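Local coordinates for uncharacterized protein Atu2452 (Agrobacterium tumefaciens, PDB 2R8B) that is of unknown function but is probably an alpha/beta hydrolase related to the dienelactone hydrolases, at residues L67-G72 and A104-R109; P180-A185 and K215-T220; T188-I193 and R241-A246; I193-R198 and T223-G228. All blocks are in the same frame, centred on the assembly; numbering follows the deposited sequence.

Contact 1: residues L67-G72 and A104-R109; sequences LLHGTG and ARFFRR. With SO4 (sulfate ion), chain C.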
loop_
_atom_site.group_PDB
_atom_site.type_symbol
_atom_site.label_atom_id
_atom_site.label_comp_id
_atom_site.label_asym_id
_atom_site.label_seq_id
_atom_site.Cartn_x
_atom_site.Cartn_y
_atom_site.Cartn_z
ATOM N N LEU A 67 5.581 -2.753 2.674
ATOM C CA LEU A 67 5.456 -1.299 2.837
ATOM C C LEU A 67 6.075 -0.624 1.660
ATOM O O LEU A 67 7.192 -0.941 1.263
ATOM C CB LEU A 67 6.147 -0.785 4.084
ATOM C CG LEU A 67 5.927 -1.465 5.432
ATOM C CD1 LEU A 67 7.028 -2.473 5.641
ATOM C CD2 LEU A 67 5.953 -0.411 6.525
ATOM N N LEU A 68 5.349 0.351 1.132
ATOM C CA LEU A 68 5.638 0.945 -0.139
ATOM C C LEU A 68 5.801 2.478 -0.022
ATOM O O LEU A 68 4.839 3.192 0.251
ATOM C CB LEU A 68 4.490 0.552 -1.056
ATOM C CG LEU A 68 4.280 -0.960 -1.061
ATOM C CD1 LEU A 68 2.986 -1.355 -1.720
ATOM C CD2 LEU A 68 5.421 -1.578 -1.781
ATOM N N HIS A 69 7.022 2.962 -0.238
ATOM C CA HIS A 69 7.378 4.359 -0.054
ATOM C C HIS A 69 6.618 5.283 -1.010
ATOM O O HIS A 69 6.075 4.821 -2.007
ATOM C CB HIS A 69 8.869 4.541 -0.295
ATOM C CG HIS A 69 9.289 4.213 -1.691
ATOM N ND1 HIS A 69 9.873 3.009 -2.028
ATOM C CD2 HIS A 69 9.200 4.921 -2.839
ATOM C CE1 HIS A 69 10.126 2.992 -3.325
ATOM N NE2 HIS A 69 9.725 4.139 -3.841
ATOM N N GLY A 70 6.597 6.583 -0.700
ATOM C CA GLY A 70 6.068 7.584 -1.607
ATOM C C GLY A 70 7.066 7.877 -2.716
ATOM O O GLY A 70 8.202 7.388 -2.692
ATOM N N THR A 71 6.640 8.657 -3.693
ATOM C CA THR A 71 7.512 9.195 -4.705
ATOM C C THR A 71 8.736 9.831 -4.009
ATOM O O THR A 71 8.582 10.604 -3.038
ATOM C CB THR A 71 6.771 10.301 -5.559
ATOM O OG1 THR A 71 5.332 10.093 -5.528
ATOM C CG2 THR A 71 7.299 10.363 -6.986
ATOM N N GLY A 72 9.938 9.506 -4.490
ATOM C CA GLY A 72 11.134 10.147 -3.994
ATOM C C GLY A 72 11.762 9.415 -2.828
ATOM O O GLY A 72 12.918 9.642 -2.526
ATOM N N ALA A 104 12.523 7.833 -7.241
ATOM C CA ALA A 104 11.982 6.510 -7.511
ATOM C C ALA A 104 10.474 6.409 -7.207
ATOM O O ALA A 104 9.984 6.999 -6.223
ATOM C CB ALA A 104 12.756 5.480 -6.746
ATOM N N ARG A 105 9.740 5.687 -8.061
ATOM C CA ARG A 105 8.301 5.423 -7.851
ATOM C C ARG A 105 7.951 4.051 -8.347
ATOM O O ARG A 105 8.794 3.391 -8.966
ATOM C CB ARG A 105 7.377 6.471 -8.497
ATOM C CG ARG A 105 7.921 7.174 -9.737
ATOM C CD ARG A 105 7.114 8.385 -10.160
ATOM N NE ARG A 105 5.762 7.975 -10.500
ATOM C CZ ARG A 105 4.661 8.374 -9.854
ATOM N NH1 ARG A 105 3.466 7.910 -10.232
ATOM N NH2 ARG A 105 4.743 9.252 -8.845
ATOM N N PHE A 106 6.717 3.632 -8.068
ATOM C CA PHE A 106 6.261 2.305 -8.427
ATOM C C PHE A 106 5.564 2.120 -9.785
ATOM O O PHE A 106 5.209 0.975 -10.124
ATOM C CB PHE A 106 5.367 1.751 -7.336
ATOM C CG PHE A 106 6.109 1.340 -6.128
ATOM C CD1 PHE A 106 6.175 2.183 -5.019
ATOM C CD2 PHE A 106 6.793 0.121 -6.100
ATOM C CE1 PHE A 106 6.908 1.817 -3.866
ATOM C CE2 PHE A 106 7.522 -0.259 -4.977
ATOM C CZ PHE A 106 7.573 0.599 -3.852
ATOM N N PHE A 107 5.337 3.204 -10.540
ATOM C CA PHE A 107 4.714 3.142 -11.890
ATOM C C PHE A 107 4.734 4.504 -12.506
ATOM O O PHE A 107 4.850 5.499 -11.809
ATOM C CB PHE A 107 3.279 2.613 -11.877
ATOM C CG PHE A 107 2.321 3.482 -11.117
ATOM C CD1 PHE A 107 2.239 3.396 -9.728
ATOM C CD2 PHE A 107 1.509 4.379 -11.783
ATOM C CE1 PHE A 107 1.378 4.180 -9.000
ATOM C CE2 PHE A 107 0.654 5.185 -11.080
ATOM C CZ PHE A 107 0.589 5.072 -9.654
ATOM N N ARG A 108 4.557 4.580 -13.810
ATOM C CA ARG A 108 4.816 5.824 -14.517
ATOM C C ARG A 108 3.628 6.757 -14.661
ATOM O O ARG A 108 2.543 6.345 -15.039
ATOM C CB ARG A 108 5.418 5.557 -15.894
ATOM C CG ARG A 108 5.948 6.808 -16.571
ATOM C CD ARG A 108 6.480 6.550 -17.976
ATOM N NE ARG A 108 5.419 6.465 -18.967
ATOM C CZ ARG A 108 5.092 7.451 -19.786
ATOM N NH1 ARG A 108 4.113 7.293 -20.659
ATOM N NH2 ARG A 108 5.744 8.594 -19.729
ATOM N N ARG A 109 3.868 8.034 -14.402
ATOM C CA ARG A 109 2.950 9.093 -14.828
ATOM C C ARG A 109 3.552 9.718 -16.065
ATOM O O ARG A 109 4.776 9.853 -16.186
ATOM C CB ARG A 109 2.808 10.244 -13.838
ATOM C CG ARG A 109 3.316 10.056 -12.487
ATOM C CD ARG A 109 3.961 11.346 -12.021
ATOM N NE ARG A 109 3.343 11.799 -10.779
ATOM C CZ ARG A 109 3.964 12.433 -9.787
ATOM N NH1 ARG A 109 5.273 12.702 -9.852
ATOM N NH2 ARG A 109 3.233 12.782 -8.717
HETATM S S SO4 C . 1.164 8.905 -7.888
HETATM O O1 SO4 C . 0.719 7.561 -7.540
HETATM O O2 SO4 C . 2.542 9.058 -7.436
HETATM O O3 SO4 C . 1.168 9.015 -9.345
HETATM O O4 SO4 C . 0.345 9.964 -7.259
#
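Arg105 holds a sulfate ion through two guanidinium nitrogens while the methyl CG2 of Thr71 meets the edge of that guanidinium, 3.4 Å from Arg105 NH2. Arg105 NH1 gives a nearly straight bond (163°) to sulfate O3 at 2.7 Å. Its NH2 gives a more bent one to sulfate O2 at 2.6 Å. A bend at chi3 (-62°) turns the guanidinium back, and Arg105 NE bonds to Phe107 O at 2.9 Å. Asn150 and Asn153 also bond to the sulfate. Arg109 CG lies over one face of the guanidinium, toward its rim, while Arg109 NH1 pairs with Glu100.

Deeper in, Phe106 meets His69. Phe106 CE1 lies over one face of the imidazole, toward its rim. The planes are 32° apart and the centroids 4.6 Å. Leu68 CD2 touches Phe106 CZ at 3.7 Å. A backbone bond from Gly72 N to Ala104 O (3.0 Å) ties the loop after strand 64-68 to the hairpin strand 103-105.

In alpha/beta hydrolases a His-Gly loop after this strand often lines the oxyanion hole, and the His69-Gly70 loop here is consistent with that. The sulfate is probably from the crystallisation liquor. Its binding implies a pocket able to hold an anion beside the presumed nucleophile elbow.

Contact 2: residues P180-A185 and K215-T220; sequences PKISPA and KAQGGT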
loop_
_atom_site.group_PDB
_atom_site.type_symbol
_atom_site.label_atom_id
_atom_site.label_comp_id
_atom_site.label_asym_id
_atom_site.label_seq_id
_atom_site.Cartn_x
_atom_site.Cartn_y
_atom_site.Cartn_z
ATOM N N PRO A 180 -12.927 2.065 -10.270
ATOM C CA PRO A 180 -12.561 0.675 -10.161
ATOM C C PRO A 180 -13.758 -0.176 -10.456
ATOM O O PRO A 180 -14.878 0.148 -10.027
ATOM C CB PRO A 180 -12.212 0.556 -8.710
ATOM C CG PRO A 180 -11.829 1.952 -8.365
ATOM C CD PRO A 180 -12.823 2.753 -8.986
ATOM N N LYS A 181 -13.527 -1.228 -11.230
ATOM C CA LYS A 181 -14.538 -2.257 -11.387
ATOM C C LYS A 181 -14.407 -3.058 -10.107
ATOM O O LYS A 181 -13.308 -3.205 -9.581
ATOM C CB LYS A 181 -14.369 -3.118 -12.668
ATOM C CG LYS A 181 -12.957 -3.106 -13.319
ATOM C CD LYS A 181 -11.772 -3.674 -12.410
ATOM C CE LYS A 181 -10.499 -2.784 -12.548
ATOM N NZ LYS A 181 -10.739 -1.313 -12.280
ATOM N N ILE A 182 -15.540 -3.544 -9.606
ATOM C CA ILE A 182 -15.621 -4.025 -8.240
ATOM C C ILE A 182 -15.681 -5.531 -8.200
ATOM O O ILE A 182 -16.601 -6.134 -8.738
ATOM C CB ILE A 182 -16.845 -3.414 -7.489
ATOM C CG1 ILE A 182 -16.757 -1.870 -7.470
ATOM C CG2 ILE A 182 -16.964 -4.026 -6.051
ATOM C CD1 ILE A 182 -15.391 -1.326 -6.906
ATOM N N SER A 183 -14.696 -6.145 -7.565
ATOM C CA SER A 183 -14.758 -7.552 -7.387
ATOM C C SER A 183 -14.704 -7.821 -5.880
ATOM O O SER A 183 -14.094 -7.029 -5.145
ATOM C CB SER A 183 -13.624 -8.198 -8.146
ATOM O OG SER A 183 -14.084 -9.447 -8.620
ATOM N N PRO A 184 -15.373 -8.892 -5.397
ATOM C CA PRO A 184 -15.444 -9.051 -3.945
ATOM C C PRO A 184 -14.126 -9.494 -3.276
ATOM O O PRO A 184 -13.421 -10.384 -3.799
ATOM C CB PRO A 184 -16.525 -10.122 -3.769
ATOM C CG PRO A 184 -16.516 -10.893 -5.032
ATOM C CD PRO A 184 -16.104 -9.959 -6.112
ATOM N N ALA A 185 -13.810 -8.846 -2.147
ATOM C CA ALA A 185 -12.687 -9.199 -1.253
ATOM C C ALA A 185 -13.116 -10.224 -0.204
ATOM O O ALA A 185 -14.234 -10.698 -0.231
ATOM C CB ALA A 185 -12.180 -7.955 -0.549
ATOM N N LYS A 215 -15.149 -0.217 -0.093
ATOM C CA LYS A 215 -16.173 -0.570 0.849
ATOM C C LYS A 215 -17.141 -1.511 0.185
ATOM O O LYS A 215 -17.789 -2.314 0.850
ATOM C CB LYS A 215 -16.880 0.675 1.340
ATOM C CG LYS A 215 -17.528 0.490 2.677
ATOM C CD LYS A 215 -18.117 1.790 3.181
ATOM C CE LYS A 215 -17.139 2.521 4.094
ATOM N NZ LYS A 215 -17.736 3.855 4.393
ATOM N N ALA A 216 -17.230 -1.432 -1.136
ATOM C CA ALA A 216 -18.179 -2.267 -1.888
ATOM C C ALA A 216 -17.589 -3.658 -2.169
ATOM O O ALA A 216 -18.311 -4.579 -2.501
ATOM C CB ALA A 216 -18.636 -1.549 -3.193
ATOM N N GLN A 217 -16.279 -3.819 -2.015
ATOM C CA GLN A 217 -15.668 -5.116 -2.263
ATOM C C GLN A 217 -15.951 -6.032 -1.116
ATOM O O GLN A 217 -15.838 -7.244 -1.261
ATOM C CB GLN A 217 -14.179 -4.992 -2.389
ATOM C CG GLN A 217 -13.688 -4.578 -3.707
ATOM C CD GLN A 217 -12.205 -4.382 -3.672
ATOM O OE1 GLN A 217 -11.668 -3.723 -2.783
ATOM N NE2 GLN A 217 -11.517 -4.969 -4.621
ATOM N N GLY A 218 -16.306 -5.438 0.026
ATOM C CA GLY A 218 -16.536 -6.173 1.277
ATOM C C GLY A 218 -15.473 -5.829 2.314
ATOM O O GLY A 218 -14.581 -5.029 2.047
ATOM N N GLY A 219 -15.549 -6.429 3.500
ATOM C CA GLY A 219 -14.598 -6.100 4.574
ATOM C C GLY A 219 -14.964 -4.771 5.214
ATOM O O GLY A 219 -16.059 -4.258 4.987
ATOM N N THR A 220 -14.067 -4.196 6.016
ATOM C CA THR A 220 -14.332 -2.854 6.547
ATOM C C THR A 220 -13.391 -1.886 5.869
ATOM O O THR A 220 -12.363 -2.289 5.293
ATOM C CB THR A 220 -14.128 -2.730 8.065
ATOM O OG1 THR A 220 -12.758 -3.026 8.378
ATOM C CG2 THR A 220 -15.082 -3.645 8.834
#
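Ala185 and Gln217 carry this contact, and the carbonyl of Gln217 is its main acceptor. Ala185 N donates to Gln217 O at 2.7 Å, with an N-H...O angle of 156°. Pro184 has no N-H to offer, but its CA makes a C-H...O contact with the same Gln217 O at 3.3 Å.

The side-chain amide of Gln217 is buried, and both its ends have partners. CG lies beside the backbone N (chi1 -82°) and the chain runs extended beyond it. This carries the amide past the backbone of Ser183. NE2 donates to Leu159 O in helix 150-161. It also makes a weak, bent bond to Ser183 O, whose position is less certain. OE1 accepts from Arg189 NH1, just ahead of strand 190-196.

Side-chain carbons add packing. Ile182 CG2 rests on the helix end, 3.8 Å from Ala216 O and 4.1 Å from Ala216 CB. Ala185 CB packs on Gln217 CB at 4.0 Å. Gly218 then leaves the helix with a positive phi of 113°, and the chain turns toward strand 220-226.

The contact lies at the surface. It sets the loop between strands 168-172 and 190-196 against the C-terminal end of helix 204-217. The end of helix 150-161 lies alongside, where Ile160 touches Pro180 and Lys181.

Contact 3: residues T188-I193 and R241-A246; sequences TRRVLI and RGFLAA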
loop_
_atom_site.group_PDB
_atom_site.type_symbol
_atom_site.label_atom_id
_atom_site.label_comp_id
_atom_site.label_asym_id
_atom_site.label_seq_id
_atom_site.Cartn_x
_atom_site.Cartn_y
_atom_site.Cartn_z
ATOM N N THR A 188 -13.010 -10.502 5.884
ATOM C CA THR A 188 -12.118 -10.127 6.956
ATOM C C THR A 188 -11.187 -9.005 6.521
ATOM O O THR A 188 -10.429 -8.483 7.335
ATOM C CB THR A 188 -11.249 -11.314 7.392
ATOM O OG1 THR A 188 -10.541 -11.825 6.246
ATOM C CG2 THR A 188 -12.100 -12.407 8.066
ATOM N N ARG A 189 -11.187 -8.640 5.246
ATOM C CA ARG A 189 -10.318 -7.549 4.816
ATOM C C ARG A 189 -10.601 -6.354 5.682
ATOM O O ARG A 189 -11.750 -6.092 6.037
ATOM C CB ARG A 189 -10.575 -7.179 3.385
ATOM C CG ARG A 189 -9.529 -7.603 2.444
ATOM C CD ARG A 189 -9.096 -6.333 1.718
ATOM N NE ARG A 189 -10.138 -5.290 1.637
ATOM C CZ ARG A 189 -10.559 -4.708 0.497
ATOM N NH1 ARG A 189 -10.034 -5.085 -0.680
ATOM N NH2 ARG A 189 -11.481 -3.741 0.530
ATOM N N ARG A 190 -9.554 -5.653 6.064
ATOM C CA ARG A 190 -9.722 -4.412 6.782
ATOM C C ARG A 190 -8.868 -3.397 6.087
ATOM O O ARG A 190 -7.649 -3.641 5.900
ATOM C CB ARG A 190 -9.275 -4.556 8.223
ATOM C CG ARG A 190 -10.306 -5.292 9.048
ATOM C CD ARG A 190 -9.887 -5.559 10.467
ATOM N NE ARG A 190 -9.794 -4.368 11.327
ATOM C CZ ARG A 190 -8.664 -3.950 11.932
ATOM N NH1 ARG A 190 -7.506 -4.592 11.750
ATOM N NH2 ARG A 190 -8.674 -2.878 12.720
ATOM N N VAL A 191 -9.473 -2.271 5.706
ATOM C CA VAL A 191 -8.658 -1.163 5.262
ATOM C C VAL A 191 -8.802 0.180 5.973
ATOM O O VAL A 191 -9.914 0.610 6.355
ATOM C CB VAL A 191 -8.550 -1.032 3.688
ATOM C CG1 VAL A 191 -9.341 -2.094 2.964
ATOM C CG2 VAL A 191 -8.784 0.357 3.214
ATOM N N LEU A 192 -7.633 0.813 6.134
ATOM C CA LEU A 192 -7.522 2.156 6.700
ATOM C C LEU A 192 -7.068 3.174 5.660
ATOM O O LEU A 192 -6.001 3.023 5.063
ATOM C CB LEU A 192 -6.513 2.155 7.842
ATOM C CG LEU A 192 -6.235 3.546 8.396
ATOM C CD1 LEU A 192 -7.496 4.199 8.808
ATOM C CD2 LEU A 192 -5.328 3.467 9.557
ATOM N N ILE A 193 -7.857 4.213 5.445
ATOM C CA ILE A 193 -7.403 5.324 4.630
ATOM C C ILE A 193 -7.154 6.533 5.523
ATOM O O ILE A 193 -8.005 6.875 6.372
ATOM C CB ILE A 193 -8.398 5.661 3.560
ATOM C CG1 ILE A 193 -8.686 4.410 2.718
ATOM C CG2 ILE A 193 -7.809 6.724 2.647
ATOM C CD1 ILE A 193 -10.020 4.407 1.950
ATOM N N ARG A 241 -1.327 2.818 14.313
ATOM C CA ARG A 241 -0.999 1.982 15.448
ATOM C C ARG A 241 -2.205 1.283 16.037
ATOM O O ARG A 241 -2.154 0.085 16.290
ATOM C CB ARG A 241 -0.293 2.777 16.517
ATOM C CG ARG A 241 1.151 2.657 16.438
ATOM C CD ARG A 241 1.703 3.025 17.794
ATOM N NE ARG A 241 1.289 4.395 18.021
ATOM C CZ ARG A 241 2.029 5.449 17.698
ATOM N NH1 ARG A 241 3.254 5.258 17.202
ATOM N NH2 ARG A 241 1.548 6.683 17.890
ATOM N N GLY A 242 -3.275 2.030 16.286
ATOM C CA GLY A 242 -4.539 1.424 16.704
ATOM C C GLY A 242 -5.074 0.399 15.698
ATOM O O GLY A 242 -5.580 -0.652 16.105
ATOM N N PHE A 243 -4.930 0.672 14.397
ATOM C CA PHE A 243 -5.491 -0.197 13.359
ATOM C C PHE A 243 -4.782 -1.554 13.282
ATOM O O PHE A 243 -5.426 -2.594 13.360
ATOM C CB PHE A 243 -5.510 0.533 12.002
ATOM C CG PHE A 243 -5.965 -0.318 10.836
ATOM C CD1 PHE A 243 -7.315 -0.455 10.541
ATOM C CD2 PHE A 243 -5.020 -0.961 10.015
ATOM C CE1 PHE A 243 -7.732 -1.232 9.442
ATOM C CE2 PHE A 243 -5.407 -1.750 8.892
ATOM C CZ PHE A 243 -6.762 -1.907 8.613
ATOM N N LEU A 244 -3.458 -1.549 13.183
ATOM C CA LEU A 244 -2.685 -2.785 13.080
ATOM C C LEU A 244 -2.488 -3.530 14.371
ATOM O O LEU A 244 -1.888 -4.620 14.369
ATOM C CB LEU A 244 -1.311 -2.496 12.509
ATOM C CG LEU A 244 -1.258 -1.888 11.110
ATOM C CD1 LEU A 244 0.133 -1.394 10.908
ATOM C CD2 LEU A 244 -1.677 -2.836 9.982
ATOM N N ALA A 245 -2.957 -2.968 15.484
ATOM C CA ALA A 245 -2.794 -3.637 16.797
ATOM C C ALA A 245 -3.571 -4.944 16.817
ATOM O O ALA A 245 -3.217 -5.844 17.531
ATOM C CB ALA A 245 -3.204 -2.732 17.967
ATOM N N ALA A 246 -4.603 -5.063 15.995
ATOM C CA ALA A 246 -5.373 -6.302 15.882
ATOM C C ALA A 246 -4.547 -7.440 15.319
ATOM O O ALA A 246 -4.945 -8.584 15.436
ATOM C CB ALA A 246 -6.629 -6.089 15.000
#
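Phe243 is held between two side chains of one strand, Arg190 on one face of its ring and Leu192 on the other. The guanidinium of Arg190 lies nearly flat on the ring. The planes are 20° apart and the centres 4.3 Å. The stack is off-centre, since Arg190 CZ sits away from the ring normal. NH2 comes over Phe243 CD1 at 3.5 Å. This is an offset cation-pi stack.

Leu192 CB takes the opposite face. It sits almost on the ring normal, 3.8 Å from the centroid, as a CH-pi contact. Leu192 CD2 reaches the base of the side chain and touches Phe243 CB at 3.8 Å. Arg190 and Leu192 are two residues apart on strand 190-196, so both leave on the same face of the sheet. Phe243 sends its CG anti to the backbone N (chi1 175°), and the ring reaches in until CZ is 3.3 Å from Arg190 O.

A bend at chi3 (69°) turns the guanidinium edge toward the helix backbone. NH2 makes a weak bond to Phe243 O at 3.3 Å. A similar weak bond from NH1 is less certain. Ala246 CB lies nearby.

Helix 234-244 is thus fixed to the sheet near its C-terminal end. The guanidinium meets Phe243 twice, its face on the ring and its edge at the carbonyl oxygen, the latter by weak bonds. A positive charge at this end of a helix would probably be favoured by the helix dipole.

Contact 4: residues I193-R198 and T223-G228; sequences ITAGER and TVWHPG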
loop_
_atom_site.group_PDB
_atom_site.type_symbol
_atom_site.label_atom_id
_atom_site.label_comp_id
_atom_site.label_asym_id
_atom_site.label_seq_id
_atom_site.Cartn_x
_atom_site.Cartn_y
_atom_site.Cartn_z
ATOM N N ILE A 193 -7.857 4.213 5.445
ATOM C CA ILE A 193 -7.403 5.324 4.630
ATOM C C ILE A 193 -7.154 6.533 5.523
ATOM O O ILE A 193 -8.005 6.875 6.372
ATOM C CB ILE A 193 -8.398 5.661 3.560
ATOM C CG1 ILE A 193 -8.686 4.410 2.718
ATOM C CG2 ILE A 193 -7.809 6.724 2.647
ATOM C CD1 ILE A 193 -10.020 4.407 1.950
ATOM N N THR A 194 -5.995 7.165 5.361
ATOM C CA THR A 194 -5.708 8.385 6.074
ATOM C C THR A 194 -5.555 9.453 5.022
ATOM O O THR A 194 -4.950 9.241 3.962
ATOM C CB THR A 194 -4.371 8.293 6.852
ATOM O OG1 THR A 194 -3.281 8.317 5.916
ATOM C CG2 THR A 194 -4.256 6.985 7.706
ATOM N N ALA A 195 -6.081 10.628 5.292
ATOM C CA ALA A 195 -6.121 11.628 4.245
ATOM C C ALA A 195 -6.184 13.097 4.718
ATOM O O ALA A 195 -6.566 13.404 5.851
ATOM C CB ALA A 195 -7.249 11.309 3.293
ATOM N N GLY A 196 -5.791 14.007 3.839
ATOM C CA GLY A 196 -5.791 15.393 4.237
ATOM C C GLY A 196 -7.000 16.016 3.588
ATOM O O GLY A 196 -7.367 15.688 2.448
ATOM N N GLU A 197 -7.655 16.927 4.260
ATOM C CA GLU A 197 -8.711 17.493 3.503
ATOM C C GLU A 197 -8.313 18.688 2.608
ATOM O O GLU A 197 -9.122 19.124 1.806
ATOM C CB GLU A 197 -9.984 17.660 4.325
ATOM C CG GLU A 197 -9.870 18.500 5.508
ATOM C CD GLU A 197 -11.054 18.365 6.458
ATOM O OE1 GLU A 197 -11.435 17.237 6.838
ATOM O OE2 GLU A 197 -11.593 19.423 6.843
ATOM N N ARG A 198 -7.066 19.175 2.691
ATOM C CA ARG A 198 -6.596 20.265 1.797
ATOM C C ARG A 198 -5.313 19.900 1.076
ATOM O O ARG A 198 -4.443 20.732 0.774
ATOM C CB ARG A 198 -6.462 21.577 2.522
ATOM C CG ARG A 198 -7.748 22.262 2.629
ATOM C CD ARG A 198 -7.704 23.329 3.703
ATOM N NE ARG A 198 -8.112 22.699 4.942
ATOM C CZ ARG A 198 -9.209 23.016 5.621
ATOM N NH1 ARG A 198 -9.991 23.986 5.179
ATOM N NH2 ARG A 198 -9.501 22.355 6.749
ATOM N N THR A 223 -11.896 5.686 7.166
ATOM C CA THR A 223 -11.064 6.798 6.735
ATOM C C THR A 223 -10.859 7.737 7.897
ATOM O O THR A 223 -11.807 8.056 8.590
ATOM C CB THR A 223 -11.685 7.570 5.606
ATOM O OG1 THR A 223 -12.144 6.644 4.625
ATOM C CG2 THR A 223 -10.642 8.478 4.949
ATOM N N VAL A 224 -9.617 8.135 8.139
ATOM C CA VAL A 224 -9.312 9.093 9.178
ATOM C C VAL A 224 -8.833 10.338 8.447
ATOM O O VAL A 224 -7.918 10.261 7.652
ATOM C CB VAL A 224 -8.261 8.498 10.168
ATOM C CG1 VAL A 224 -7.692 9.567 11.100
ATOM C CG2 VAL A 224 -8.882 7.316 10.992
ATOM N N TRP A 225 -9.500 11.465 8.643
ATOM C CA TRP A 225 -9.143 12.707 7.967
ATOM C C TRP A 225 -8.327 13.612 8.862
ATOM O O TRP A 225 -8.305 13.441 10.050
ATOM C CB TRP A 225 -10.401 13.459 7.582
ATOM C CG TRP A 225 -11.249 12.761 6.558
ATOM C CD1 TRP A 225 -12.327 11.922 6.790
ATOM C CD2 TRP A 225 -11.115 12.856 5.137
ATOM N NE1 TRP A 225 -12.872 11.494 5.582
ATOM C CE2 TRP A 225 -12.132 12.033 4.556
ATOM C CE3 TRP A 225 -10.237 13.539 4.298
ATOM C CZ2 TRP A 225 -12.281 11.884 3.159
ATOM C CZ3 TRP A 225 -10.360 13.375 2.928
ATOM C CH2 TRP A 225 -11.402 12.558 2.362
ATOM N N HIS A 226 -7.634 14.576 8.296
ATOM C CA HIS A 226 -7.176 15.703 9.085
ATOM C C HIS A 226 -7.378 16.909 8.206
ATOM O O HIS A 226 -7.434 16.740 6.974
ATOM C CB HIS A 226 -5.722 15.544 9.586
ATOM C CG HIS A 226 -4.681 15.412 8.509
ATOM N ND1 HIS A 226 -4.161 16.495 7.830
ATOM C CD2 HIS A 226 -4.018 14.324 8.039
ATOM C CE1 HIS A 226 -3.232 16.082 6.986
ATOM N NE2 HIS A 226 -3.127 14.768 7.090
ATOM N N PRO A 227 -7.459 18.125 8.800
ATOM C CA PRO A 227 -7.463 19.307 7.907
ATOM C C PRO A 227 -6.050 19.262 7.334
ATOM O O PRO A 227 -5.277 18.336 7.680
ATOM C CB PRO A 227 -7.626 20.483 8.858
ATOM C CG PRO A 227 -7.233 19.952 10.237
ATOM C CD PRO A 227 -7.386 18.470 10.237
ATOM N N GLY A 228 -5.614 20.176 6.497
ATOM C CA GLY A 228 -4.165 19.980 6.146
ATOM C C GLY A 228 -3.906 19.169 4.886
ATOM O O GLY A 228 -4.851 18.715 4.243
#
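Thr223 pairs with Ile193 at the start of a parallel ladder. Its CG2 lies anti to the backbone N (chi1 -47° for OG1), which brings the methyl to 3.9 Å from Ile193 CB. Val224 bonds through both its N and its O. Its N donates to Ile193 O at 2.7 Å, and its O accepts from Ala195 N at 3.0 Å. Trp225 points to the same face as Thr223. The six-membered part of its indole meets Ala195, with CZ3 3.8 Å from Ala195 CB, and Thr223 CG2 lies over one ring face.

Strand 190-196, helix 204-217 and strand 220-226 form a beta-alpha-beta crossover, a unit of the alpha/beta hydrolase fold. The helix covers the face of Ile193, Thr223 and Trp225.

His226 turns to the other face. Its N donates to Ala195 O at 2.9 Å, and its O accepts from Glu197 N. The ring folds back over the neighbouring strand. Gly196 CA lies under one face, 4.0 Å from the centroid, as a CH-pi contact. Glu236 bonds weakly to His226 NE2 and also takes Thr194 OG1. At Pro227, CB meets the guanidinium edge of Arg198, 3.4 Å from NH2, and CA lies beside Glu197 CG. Gly228 O accepts from Arg198 N at 2.7 Å, and this bond carries the pairing past the strand ends into the loops leading to Asp199 and His230, the possible acid and base of a Ser-His-Asp triad.

Overall arrangement
Contacts 3 and 4 share Ile193 and strand 190-196, and their centres are 16 Å apart. Leu192 of contact 3 also packs on Val224 of contact 4. Contact 2 joins contact 3 through a probable backbone bond between Thr220 O and Val191 N, 2.9 Å apart. Contact 2 adjoins contact 4 in sequence, their centres 21 Å apart. Contact 1 stands off from these three, its centre 20 Å from that of contact 4, though contacts 1, 3 and 4 reach the same sheet. The presumed triad of Ser149, Asp199 and His230 draws on both regions: the sulfate of contact 1 is also bonded by Asn150, next in sequence to Ser149, and contact 4 leads into the loops of Asp199 and His230.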